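Long-range contact in peroxisomal membrane protein LPX1 (Saccharomyces cerevisiae, PDB 2Y6U), which hydrolyses acyl esters in yeast peroxisomes, with lipase and phospholipase A activity, as a member of the alpha/beta hydrolase family: residues 64-69 and 233-238. Numbering follows the deposited sequence.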
loop_
_atom_site.group_PDB
_atom_site.type_symbol
_atom_site.label_atom_id
_atom_site.label_comp_id
_atom_site.label_asym_id
_atom_site.label_seq_id
_atom_site.Cartn_x
_atom_site.Cartn_y
_atom_site.Cartn_z
ATOM N N SER A 64 17.387 6.724 -15.044
ATOM C CA SER A 64 17.305 7.485 -13.774
ATOM C C SER A 64 16.337 8.612 -14.021
ATOM O O SER A 64 15.920 8.815 -15.139
ATOM C CB SER A 64 18.685 8.083 -13.401
ATOM O OG SER A 64 19.048 9.149 -14.309
ATOM N N LYS A 65 16.161 9.437 -13.021
ATOM C CA LYS A 65 15.293 10.572 -13.065
ATOM C C LYS A 65 15.778 11.627 -14.070
ATOM O O LYS A 65 14.981 12.409 -14.542
ATOM C CB LYS A 65 15.216 11.160 -11.696
ATOM C CG LYS A 65 16.534 11.806 -11.255
ATOM C CD LYS A 65 16.478 12.345 -9.800
ATOM C CE LYS A 65 17.923 12.666 -9.413
ATOM N NZ LYS A 65 18.108 13.208 -8.006
ATOM N N VAL A 66 17.058 11.590 -14.442
ATOM C CA VAL A 66 17.619 12.620 -15.287
ATOM C C VAL A 66 17.000 12.649 -16.701
ATOM O O VAL A 66 17.003 13.705 -17.378
ATOM C CB VAL A 66 19.168 12.530 -15.407
ATOM C CG1 VAL A 66 19.677 11.489 -16.490
ATOM C CG2 VAL A 66 19.716 13.941 -15.674
ATOM N N VAL A 67 16.451 11.513 -17.131
ATOM C CA VAL A 67 15.902 11.399 -18.487
ATOM C C VAL A 67 14.666 12.273 -18.686
ATOM O O VAL A 67 14.279 12.562 -19.830
ATOM C CB VAL A 67 15.546 9.943 -18.881
ATOM C CG1 VAL A 67 16.844 9.052 -18.789
ATOM C CG2 VAL A 67 14.355 9.374 -18.074
ATOM N N TRP A 68 14.101 12.760 -17.578
ATOM C CA TRP A 68 12.967 13.645 -17.653
ATOM C C TRP A 68 13.307 15.116 -17.548
ATOM O O TRP A 68 12.439 15.995 -17.780
ATOM C CB TRP A 68 11.954 13.282 -16.588
ATOM C CG TRP A 68 11.591 11.863 -16.501
ATOM C CD1 TRP A 68 11.934 11.002 -15.507
ATOM C CD2 TRP A 68 10.786 11.102 -17.434
ATOM N NE1 TRP A 68 11.365 9.780 -15.723
ATOM C CE2 TRP A 68 10.645 9.799 -16.880
ATOM C CE3 TRP A 68 10.181 11.382 -18.628
ATOM C CZ2 TRP A 68 9.968 8.817 -17.505
ATOM C CZ3 TRP A 68 9.418 10.364 -19.245
ATOM C CH2 TRP A 68 9.339 9.120 -18.678
ATOM N N GLU A 69 14.569 15.466 -17.274
ATOM C CA GLU A 69 14.865 16.884 -17.194
ATOM C C GLU A 69 14.582 17.699 -18.435
ATOM O O GLU A 69 14.083 18.834 -18.333
ATOM C CB GLU A 69 16.294 17.155 -16.644
ATOM C CG GLU A 69 16.415 16.590 -15.247
ATOM C CD GLU A 69 17.884 16.824 -14.633
ATOM O OE1 GLU A 69 18.763 17.382 -15.303
ATOM O OE2 GLU A 69 18.118 16.334 -13.542
ATOM N N GLN A 233 23.569 13.875 -23.304
ATOM C CA GLN A 233 24.527 14.695 -22.576
ATOM C C GLN A 233 24.101 14.715 -21.100
ATOM O O GLN A 233 24.952 14.584 -20.248
ATOM C CB GLN A 233 24.598 16.127 -23.116
ATOM C CG GLN A 233 25.742 16.986 -22.493
ATOM C CD GLN A 233 27.097 16.399 -22.790
ATOM O OE1 GLN A 233 27.442 16.246 -23.952
ATOM N NE2 GLN A 233 27.888 16.100 -21.753
ATOM N N ASN A 234 22.820 14.922 -20.799
ATOM C CA ASN A 234 22.364 14.883 -19.386
ATOM C C ASN A 234 22.638 13.538 -18.707
ATOM O O ASN A 234 23.058 13.509 -17.546
ATOM C CB ASN A 234 20.894 15.120 -19.292
ATOM C CG ASN A 234 20.519 16.495 -19.661
ATOM O OD1 ASN A 234 21.396 17.424 -19.697
ATOM N ND2 ASN A 234 19.205 16.674 -19.963
ATOM N N ILE A 235 22.421 12.436 -19.459
ATOM C CA ILE A 235 22.715 11.085 -18.953
ATOM C C ILE A 235 24.206 10.969 -18.651
ATOM O O ILE A 235 24.602 10.485 -17.584
ATOM C CB ILE A 235 22.243 9.978 -19.922
ATOM C CG1 ILE A 235 20.709 9.890 -19.924
ATOM C CG2 ILE A 235 22.877 8.642 -19.547
ATOM C CD1 ILE A 235 20.095 9.072 -21.124
ATOM N N ILE A 236 25.031 11.390 -19.596
ATOM C CA ILE A 236 26.476 11.293 -19.454
ATOM C C ILE A 236 26.967 12.026 -18.226
ATOM O O ILE A 236 27.745 11.491 -17.420
ATOM C CB ILE A 236 27.195 11.758 -20.750
ATOM C CG1 ILE A 236 26.971 10.723 -21.874
ATOM C CG2 ILE A 236 28.706 12.036 -20.470
ATOM C CD1 ILE A 236 27.215 11.261 -23.396
ATOM N N ASP A 237 26.486 13.242 -18.040
ATOM C CA ASP A 237 26.915 14.084 -16.933
ATOM C C ASP A 237 26.372 13.585 -15.587
ATOM O O ASP A 237 27.047 13.739 -14.532
ATOM C CB ASP A 237 26.495 15.549 -17.183
ATOM C CG ASP A 237 27.322 16.217 -18.320
ATOM O OD1 ASP A 237 28.471 15.804 -18.515
ATOM O OD2 ASP A 237 26.810 17.116 -19.039
ATOM N N PHE A 238 25.172 13.029 -15.597
ATOM C CA PHE A 238 24.506 12.617 -14.322
ATOM C C PHE A 238 25.125 11.307 -13.787
ATOM O O PHE A 238 25.318 11.122 -12.584
ATOM C CB PHE A 238 23.045 12.443 -14.545
ATOM C CG PHE A 238 22.308 11.824 -13.377
ATOM C CD1 PHE A 238 21.842 12.610 -12.349
ATOM C CD2 PHE A 238 22.055 10.466 -13.349
ATOM C CE1 PHE A 238 21.174 12.036 -11.287
ATOM C CE2 PHE A 238 21.411 9.897 -12.328
ATOM C CZ PHE A 238 20.954 10.672 -11.284
HETATM O O HOH W 1 16.907 15.069 -19.753
#
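The CA atoms of V66 and I235, 6.5 Å apart, are the nearest pair where residues 65-69, helical in their backbone angles, come up against helix 229-239. V66 reaches across from the loop and sits between I235 and F238, its CB over one face of the F238 ring in a CH-pi contact, 4.1 Å from the ring centroid and 24° off its normal. Its two methyls divide the work, CG1 resting 3.9 Å from CG1 of I235 and CG2 reaching CB of F238 and the backbone O of N234. With CG anti to the backbone N (chi1 171°), F238 carries its ring away from the helix to S64 and K65. OG of S64 approaches it obliquely, 3.2 Å from CE2 of F238, while the same OG accepts the N-H of V66 in an ST turn. The extended chain of K65 crosses F238 at about a right angle, CE meeting CE1, before NZ goes on to salt bridges with D36 and D99. Replacing F238 with an alanine would probably leave V66 CB and K65 CE without their aromatic partner and open a gap beside S64. At the other end V67 CG1 touches I235 CD1, and a water bridges the segments, donating to O of V66 and accepting from ND2 of N234 at 2.8 Å. No direct hydrogen bond joins the two segments. The arrangement fits an alpha/beta hydrolase: the loop following core strand 51-58 packs against a helix of the insertion between strands 164-168 and 286-292, where such enzymes commonly carry their cap.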